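Local coordinates for GTP-binding protein (PDB 2DBY) that binds guanine nucleotide and probably acts as an ATPase that associates with the ribosome and its 50S subunit, at residues Ile322-Ile327 and Asp360-Leu365; Leu285-Ala290 and Tyr354-Gly359; Leu50-Arg55 and Lys331-Gly336. All coordinates share one frame; numbering follows the deposited sequence.

Interaction 1: residues Ile322-Ile327 and Asp360-Leu365. With FMT (formic acid), chain D.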
# COMPACT_ATOMS: atom_id res chain seq x y z
N ILE A 322 9.97 -26.60 -7.07
CA ILE A 322 11.29 -27.21 -7.17
C ILE A 322 12.25 -26.09 -7.55
O ILE A 322 13.28 -25.89 -6.90
CB ILE A 322 11.32 -28.29 -8.25
CG1 ILE A 322 10.15 -29.26 -8.05
CG2 ILE A 322 12.64 -29.04 -8.19
CD1 ILE A 322 10.07 -30.30 -9.11
N ARG A 323 11.88 -25.36 -8.60
CA ARG A 323 12.66 -24.23 -9.11
C ARG A 323 11.81 -23.44 -10.10
O ARG A 323 10.72 -23.88 -10.48
CB ARG A 323 13.92 -24.73 -9.81
CG ARG A 323 13.64 -25.64 -10.99
CD ARG A 323 14.92 -26.06 -11.69
NE ARG A 323 14.65 -26.80 -12.91
CZ ARG A 323 15.56 -27.10 -13.83
NH1 ARG A 323 16.82 -26.70 -13.67
NH2 ARG A 323 15.22 -27.77 -14.92
N ALA A 324 12.29 -22.27 -10.50
CA ALA A 324 11.55 -21.45 -11.46
C ALA A 324 12.45 -20.64 -12.40
O ALA A 324 13.53 -20.22 -12.02
CB ALA A 324 10.60 -20.49 -10.72
N GLU A 325 11.99 -20.45 -13.63
CA GLU A 325 12.74 -19.67 -14.60
C GLU A 325 12.38 -18.22 -14.23
O GLU A 325 11.21 -17.91 -13.98
CB GLU A 325 12.25 -19.98 -16.01
CG GLU A 325 12.34 -21.45 -16.43
CD GLU A 325 11.44 -21.76 -17.62
OE1 GLU A 325 11.53 -21.05 -18.65
OE2 GLU A 325 10.65 -22.72 -17.54
N VAL A 326 13.38 -17.36 -14.19
CA VAL A 326 13.19 -15.96 -13.84
C VAL A 326 14.00 -15.07 -14.76
O VAL A 326 15.15 -15.36 -15.07
CB VAL A 326 13.68 -15.68 -12.40
CG1 VAL A 326 13.43 -14.22 -12.03
CG2 VAL A 326 13.01 -16.63 -11.43
N ILE A 327 13.39 -13.97 -15.18
CA ILE A 327 14.08 -13.01 -16.04
C ILE A 327 13.37 -11.67 -15.92
O ILE A 327 12.14 -11.63 -15.84
CB ILE A 327 14.06 -13.49 -17.53
CG1 ILE A 327 14.73 -12.44 -18.44
CG2 ILE A 327 12.61 -13.76 -17.99
CD1 ILE A 327 14.77 -12.82 -19.92
N ASP A 360 10.25 -8.93 -12.17
CA ASP A 360 10.63 -10.29 -12.55
C ASP A 360 9.49 -10.98 -13.29
O ASP A 360 8.32 -10.81 -12.93
CB ASP A 360 10.92 -11.14 -11.30
CG ASP A 360 12.33 -10.97 -10.78
OD1 ASP A 360 13.17 -10.37 -11.48
OD2 ASP A 360 12.61 -11.47 -9.66
N VAL A 361 9.81 -11.77 -14.32
CA VAL A 361 8.80 -12.55 -15.01
C VAL A 361 9.17 -13.97 -14.58
O VAL A 361 10.34 -14.35 -14.69
CB VAL A 361 8.91 -12.45 -16.53
CG1 VAL A 361 7.78 -13.25 -17.17
CG2 VAL A 361 8.81 -10.97 -16.96
N ILE A 362 8.19 -14.74 -14.12
CA ILE A 362 8.44 -16.09 -13.61
C ILE A 362 7.62 -17.20 -14.26
O ILE A 362 6.44 -17.01 -14.59
CB ILE A 362 8.14 -16.13 -12.07
CG1 ILE A 362 9.01 -15.09 -11.35
CG2 ILE A 362 8.40 -17.51 -11.51
CD1 ILE A 362 8.58 -14.88 -9.87
N TYR A 363 8.27 -18.35 -14.46
CA TYR A 363 7.56 -19.53 -14.97
C TYR A 363 8.01 -20.66 -14.02
O TYR A 363 9.19 -21.01 -13.96
CB TYR A 363 7.96 -19.87 -16.42
CG TYR A 363 7.04 -20.94 -16.99
CD1 TYR A 363 5.73 -20.64 -17.34
CD2 TYR A 363 7.46 -22.27 -17.09
CE1 TYR A 363 4.85 -21.63 -17.78
CE2 TYR A 363 6.59 -23.26 -17.53
CZ TYR A 363 5.29 -22.93 -17.87
OH TYR A 363 4.42 -23.90 -18.31
N VAL A 364 7.06 -21.19 -13.26
CA VAL A 364 7.37 -22.22 -12.26
C VAL A 364 7.46 -23.63 -12.82
O VAL A 364 6.57 -24.09 -13.53
CB VAL A 364 6.32 -22.23 -11.13
CG1 VAL A 364 6.75 -23.20 -10.02
CG2 VAL A 364 6.13 -20.82 -10.58
N LEU A 365 8.54 -24.31 -12.47
CA LEU A 365 8.78 -25.68 -12.90
C LEU A 365 8.22 -26.62 -11.82
O LEU A 365 8.77 -26.72 -10.72
CB LEU A 365 10.28 -25.89 -13.12
CG LEU A 365 10.87 -24.87 -14.11
CD1 LEU A 365 12.39 -24.98 -14.18
CD2 LEU A 365 10.24 -25.09 -15.48
C FMT D . 3.55 -19.85 -14.09
O1 FMT D . 4.38 -20.63 -13.67
O2 FMT D . 2.39 -20.32 -14.59
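The Tyr363 ring is met at its edge, near its plane, by the Glu325 carboxylate: OE2 of Glu325 lies 3.3 Å from CD2 of Tyr363. The two side chains run side by side in the same direction, with carboxylate and ring planes 63° apart. A formic acid molecule, probably from the crystallisation liquor, approaches the ring obliquely. Its O1 accepts a nearly straight hydrogen bond from the backbone N of Val364.

Leu365 lies across the Glu325 side chain at about a right angle. Its CD2 is 3.2 Å from OE2 of Glu325, while CD1 turns to the Arg323 side chain and comes 3.2 Å from NE of Arg323. CG of Arg323 stands between its backbone N and carbonyl carbon (chi1 60°), close to CD1 of Leu365, and the extended chain beyond carries NE past the same methyl. The polar end of Glu325 is held from outside, by a salt bridge from OE1 to Lys342.

These side chains stand on one face of an antiparallel strand pair, together with Ile327 and Val361. Glu325 and Tyr363 form a hydrogen-bonded pair, with Glu325 N to Tyr363 O at 2.9 Å and Tyr363 N to Glu325 O at 3.0 Å. Ile327 and Val361 form the next such pair. The other face carries Ala324, Val326, Ile362 and Val364. There CB of Ala324 packs on CG2 of Ile362 at 3.8 Å, and CG1 of Val326 meets the carboxylate of Asp360, whose OD2 is hydrogen-bonded to OH of Tyr354.

Strand 323-328 is the middle strand of a three-stranded antiparallel sheet in the C-terminal domain, which belongs to the ubiquitin-like clan. Strand 348-350 flanks it across from 360-365. Helices 329-335 and 338-343 pack on the face of Ile327 and Val361, through Leu332 and Trp338.

Interaction 2: residues Leu285-Ala290 and Tyr354-Gly359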
# COMPACT_ATOMS: atom_id res chain seq x y z
N LEU A 285 5.72 -5.37 -4.32
CA LEU A 285 6.39 -5.40 -5.62
C LEU A 285 5.55 -6.24 -6.57
O LEU A 285 4.73 -7.07 -6.14
CB LEU A 285 7.83 -5.93 -5.51
CG LEU A 285 8.18 -7.27 -4.87
CD1 LEU A 285 7.96 -8.39 -5.88
CD2 LEU A 285 9.65 -7.24 -4.42
N THR A 286 5.71 -5.99 -7.86
CA THR A 286 4.99 -6.68 -8.90
C THR A 286 5.87 -7.69 -9.62
O THR A 286 7.02 -7.38 -9.93
CB THR A 286 4.52 -5.69 -10.00
OG1 THR A 286 3.69 -4.68 -9.41
CG2 THR A 286 3.76 -6.42 -11.11
N PHE A 287 5.36 -8.91 -9.86
CA PHE A 287 6.10 -9.86 -10.71
C PHE A 287 5.08 -10.27 -11.77
O PHE A 287 3.86 -10.09 -11.57
CB PHE A 287 6.69 -11.06 -9.93
CG PHE A 287 5.69 -12.11 -9.51
CD1 PHE A 287 5.23 -13.06 -10.42
CD2 PHE A 287 5.25 -12.18 -8.19
CE1 PHE A 287 4.35 -14.07 -10.02
CE2 PHE A 287 4.38 -13.18 -7.79
CZ PHE A 287 3.92 -14.12 -8.70
N PHE A 288 5.55 -10.78 -12.91
CA PHE A 288 4.64 -11.14 -13.99
C PHE A 288 4.71 -12.59 -14.43
O PHE A 288 5.69 -13.26 -14.19
CB PHE A 288 5.00 -10.33 -15.28
CG PHE A 288 5.02 -8.84 -15.09
CD1 PHE A 288 6.21 -8.18 -14.80
CD2 PHE A 288 3.85 -8.10 -15.22
CE1 PHE A 288 6.23 -6.78 -14.64
CE2 PHE A 288 3.86 -6.70 -15.05
CZ PHE A 288 5.06 -6.04 -14.76
N THR A 289 3.63 -13.04 -15.05
CA THR A 289 3.64 -14.34 -15.72
C THR A 289 3.31 -13.88 -17.15
O THR A 289 2.43 -13.04 -17.35
CB THR A 289 2.63 -15.37 -15.16
OG1 THR A 289 1.31 -14.81 -15.09
CG2 THR A 289 3.09 -15.82 -13.80
N ALA A 290 4.03 -14.40 -18.13
CA ALA A 290 3.81 -13.93 -19.49
C ALA A 290 4.01 -15.02 -20.53
O ALA A 290 4.96 -15.80 -20.46
CB ALA A 290 4.74 -12.76 -19.79
N TYR A 354 15.54 -17.72 -3.47
CA TYR A 354 15.49 -16.50 -4.27
C TYR A 354 14.41 -15.50 -3.86
O TYR A 354 13.23 -15.85 -3.80
CB TYR A 354 15.28 -16.86 -5.74
CG TYR A 354 15.19 -15.66 -6.63
CD1 TYR A 354 16.29 -14.82 -6.81
CD2 TYR A 354 14.00 -15.34 -7.28
CE1 TYR A 354 16.21 -13.69 -7.61
CE2 TYR A 354 13.90 -14.21 -8.09
CZ TYR A 354 15.01 -13.39 -8.25
OH TYR A 354 14.95 -12.26 -9.03
N GLU A 355 14.81 -14.26 -3.57
CA GLU A 355 13.86 -13.21 -3.23
C GLU A 355 13.43 -12.55 -4.54
O GLU A 355 14.27 -12.03 -5.30
CB GLU A 355 14.50 -12.18 -2.28
CG GLU A 355 14.42 -12.60 -0.81
CD GLU A 355 15.29 -11.76 0.11
OE1 GLU A 355 15.30 -10.52 -0.03
OE2 GLU A 355 15.96 -12.36 0.98
N VAL A 356 12.13 -12.56 -4.80
CA VAL A 356 11.60 -11.97 -6.03
C VAL A 356 11.89 -10.48 -6.11
O VAL A 356 11.84 -9.77 -5.10
CB VAL A 356 10.09 -12.21 -6.16
CG1 VAL A 356 9.57 -11.57 -7.45
CG2 VAL A 356 9.80 -13.71 -6.18
N GLN A 357 12.18 -10.00 -7.31
CA GLN A 357 12.47 -8.59 -7.48
C GLN A 357 11.37 -7.97 -8.33
O GLN A 357 10.77 -8.65 -9.15
CB GLN A 357 13.83 -8.42 -8.19
CG GLN A 357 15.01 -8.90 -7.36
CD GLN A 357 16.31 -8.91 -8.17
OE1 GLN A 357 16.57 -9.85 -8.93
NE2 GLN A 357 17.11 -7.87 -8.02
N ASP A 358 11.09 -6.69 -8.11
CA ASP A 358 10.05 -6.05 -8.88
C ASP A 358 10.41 -6.17 -10.37
O ASP A 358 11.57 -5.98 -10.76
CB ASP A 358 9.95 -4.58 -8.49
CG ASP A 358 8.79 -3.90 -9.13
OD1 ASP A 358 8.94 -3.34 -10.24
OD2 ASP A 358 7.71 -3.95 -8.52
N GLY A 359 9.41 -6.49 -11.18
CA GLY A 359 9.59 -6.63 -12.62
C GLY A 359 9.99 -8.02 -13.10
O GLY A 359 10.09 -8.27 -14.31
O HOH W 1 5.61 -2.66 -9.68
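Leu285 reaches over the backbone of the loop 354-359, crossing Val356 obliquely. Its CD2 lies 3.4 Å from the carbonyl O of Val356, and its CD1 touches CG1 of Val356 at 3.9 Å. CG of Leu285 sits between its backbone N and carbonyl carbon (chi1 55°), over the loop, and the next torsion sets CD1 toward CG1 and CD2 toward O of Val356. The same CG1 of Val356 also packs against CB of Phe287 at 3.8 Å. With an alanine here both methyls go, and Val356 CG1 is likely to keep only CB of Phe287 across this contact.

The polar half of the contact centres on Thr286. Its backbone N gives a nearly straight bond, 176° at the hydrogen, to OD2 of Asp358, 2.9 Å away. The donor comes from above the carboxylate plane. Water 1 donates to the same OD2 and also bonds OG1 of Thr286, which has Tyr279 as a further partner. OD1 of Asp358 is engaged in a salt bridge with Arg49 of helix 48-57.

The loop precedes strand 360-365 in the C-terminal domain, of the ubiquitin-like clan. It runs in against strand 284-290, which pairs antiparallel with strand 295-301. Where the loop ends, N of Gly359 bonds O of Thr286 at 2.8 Å, approaching nearly along the C=O axis. Gly359 has positive phi (89°), where a CB would press on the preceding carbonyl O. Its own O lies at the edge of the Phe288 ring, 3.9 Å from CD1 of Phe288, while CG2 of Thr286 covers one face of that ring, offset toward the rim.

Interaction 3: residues Leu50-Arg55 and Lys331-Gly336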
# COMPACT_ATOMS: atom_id res chain seq x y z
N LEU A 50 2.93 -4.36 -18.84
CA LEU A 50 2.02 -5.41 -19.27
C LEU A 50 1.85 -5.34 -20.79
O LEU A 50 1.81 -6.37 -21.46
CB LEU A 50 0.64 -5.23 -18.62
CG LEU A 50 0.59 -5.54 -17.13
CD1 LEU A 50 -0.78 -5.09 -16.60
CD2 LEU A 50 0.77 -7.07 -16.92
N TYR A 51 1.71 -4.13 -21.32
CA TYR A 51 1.52 -3.97 -22.76
C TYR A 51 2.79 -4.27 -23.53
O TYR A 51 2.73 -4.77 -24.66
CB TYR A 51 1.02 -2.56 -23.08
CG TYR A 51 -0.38 -2.37 -22.55
CD1 TYR A 51 -1.42 -3.15 -23.04
CD2 TYR A 51 -0.64 -1.50 -21.49
CE1 TYR A 51 -2.69 -3.10 -22.49
CE2 TYR A 51 -1.91 -1.44 -20.92
CZ TYR A 51 -2.93 -2.25 -21.43
OH TYR A 51 -4.19 -2.23 -20.86
N ALA A 52 3.93 -3.96 -22.92
CA ALA A 52 5.22 -4.22 -23.54
C ALA A 52 5.37 -5.75 -23.68
O ALA A 52 5.79 -6.24 -24.73
CB ALA A 52 6.36 -3.66 -22.67
N LEU A 53 5.03 -6.49 -22.64
CA LEU A 53 5.09 -7.96 -22.68
C LEU A 53 4.06 -8.51 -23.65
O LEU A 53 4.31 -9.49 -24.36
CB LEU A 53 4.83 -8.53 -21.29
CG LEU A 53 6.06 -8.34 -20.41
CD1 LEU A 53 5.68 -8.54 -18.94
CD2 LEU A 53 7.15 -9.31 -20.85
N GLN A 54 2.90 -7.86 -23.70
CA GLN A 54 1.85 -8.28 -24.59
C GLN A 54 2.32 -8.20 -26.04
O GLN A 54 2.04 -9.10 -26.81
CB GLN A 54 0.61 -7.40 -24.40
CG GLN A 54 -0.48 -7.62 -25.45
CD GLN A 54 -1.64 -6.65 -25.28
OE1 GLN A 54 -1.48 -5.45 -25.48
NE2 GLN A 54 -2.81 -7.16 -24.92
N ARG A 55 3.03 -7.14 -26.42
CA ARG A 55 3.49 -7.05 -27.82
C ARG A 55 4.52 -8.15 -28.08
O ARG A 55 4.55 -8.74 -29.17
CB ARG A 55 4.12 -5.68 -28.13
CG ARG A 55 4.76 -5.65 -29.52
CD ARG A 55 5.77 -4.53 -29.72
NE ARG A 55 6.97 -4.65 -28.89
CZ ARG A 55 7.98 -5.49 -29.12
NH1 ARG A 55 7.96 -6.32 -30.16
NH2 ARG A 55 9.04 -5.48 -28.30
N LYS A 331 14.37 -7.63 -20.07
CA LYS A 331 15.27 -8.53 -20.78
C LYS A 331 14.45 -9.53 -21.59
O LYS A 331 14.88 -10.00 -22.64
CB LYS A 331 16.20 -9.26 -19.80
CG LYS A 331 17.10 -8.36 -18.98
CD LYS A 331 17.94 -7.41 -19.84
CE LYS A 331 18.98 -8.15 -20.69
NZ LYS A 331 19.78 -7.20 -21.53
N LEU A 332 13.26 -9.89 -21.09
CA LEU A 332 12.43 -10.81 -21.85
C LEU A 332 11.95 -10.05 -23.10
O LEU A 332 11.89 -10.59 -24.21
CB LEU A 332 11.21 -11.27 -21.03
CG LEU A 332 10.29 -12.32 -21.66
CD1 LEU A 332 11.13 -13.54 -22.12
CD2 LEU A 332 9.22 -12.74 -20.63
N VAL A 333 11.60 -8.78 -22.92
CA VAL A 333 11.15 -7.96 -24.04
C VAL A 333 12.31 -7.75 -25.03
O VAL A 333 12.13 -7.87 -26.24
CB VAL A 333 10.63 -6.58 -23.56
CG1 VAL A 333 10.34 -5.66 -24.76
CG2 VAL A 333 9.33 -6.78 -22.74
N GLU A 334 13.48 -7.43 -24.50
CA GLU A 334 14.64 -7.19 -25.37
C GLU A 334 15.00 -8.44 -26.18
O GLU A 334 15.37 -8.34 -27.35
CB GLU A 334 15.85 -6.76 -24.54
CG GLU A 334 17.09 -6.47 -25.41
CD GLU A 334 18.26 -5.95 -24.60
OE1 GLU A 334 19.30 -5.61 -25.21
OE2 GLU A 334 18.14 -5.89 -23.36
N ALA A 335 14.88 -9.61 -25.56
CA ALA A 335 15.18 -10.86 -26.26
C ALA A 335 14.13 -11.22 -27.31
O ALA A 335 14.47 -11.74 -28.38
CB ALA A 335 15.31 -12.00 -25.25
N GLY A 336 12.86 -10.95 -27.01
CA GLY A 336 11.80 -11.23 -27.95
C GLY A 336 10.95 -12.46 -27.65
O GLY A 336 10.10 -12.85 -28.44
O HOH W 2 10.00 -8.09 -27.64
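Helices 50-55 and 331-335 run in broadly the same direction, their axes 30° apart and 9.6 Å from each other at closest approach. The nearest CA atoms are those of Leu53 and Val333, at 6.2 Å. This is a small helix-helix contact between a helix of the OBG-type G sequence region, 48-57, and one of the C-terminal, ubiquitin-clan family region, 329-335.

No direct hydrogen bond joins 50-55 and 331-336, and the side-chain contact is largely apolar. Val333 points at helix 50-55 and puts its two methyls to different uses. CG2 of Val333 packs on CD2 of Leu53 at 3.8 Å and lies near both CB and O of Ala52. The same CD2 of Leu53 reaches CD2 of Leu332 at 4.0 Å, and Leu53 crosses both partners at about a right angle. Leu332 continues inward to Trp338 and Ala341 of helix 338-343.

Arg55 comes in at the exposed side. Its chain bends at chi3 (66°), which brings the guanidinium round to Val333, with NH2 of Arg55 3.8 Å from CG1 of Val333. Water 2 donates to O of Val333 at 2.6 Å and accepts a weak bond from NH2 of Arg55.

From the N terminus, residues 50-55 come first, in helix 48-57. Their partner 331-336 lies far along the chain, so interaction 3 closes the longest loop. Strand 285-290 follows inside that loop and finds its partner at 354-359, so interaction 2 crosses interaction 3. Residues 322-327 come next and pair with 360-365, so interaction 1 crosses both. Asp360 joins interactions 1 and 2: its O probably bonds Phe288 N. Phe288 packs on Leu50 and Leu53. Strand 323-328 runs on directly into helix 329-335, which links interactions 1 and 3. The C-terminal sheet, strand 284-290 and helix 48-57 are thus tied together.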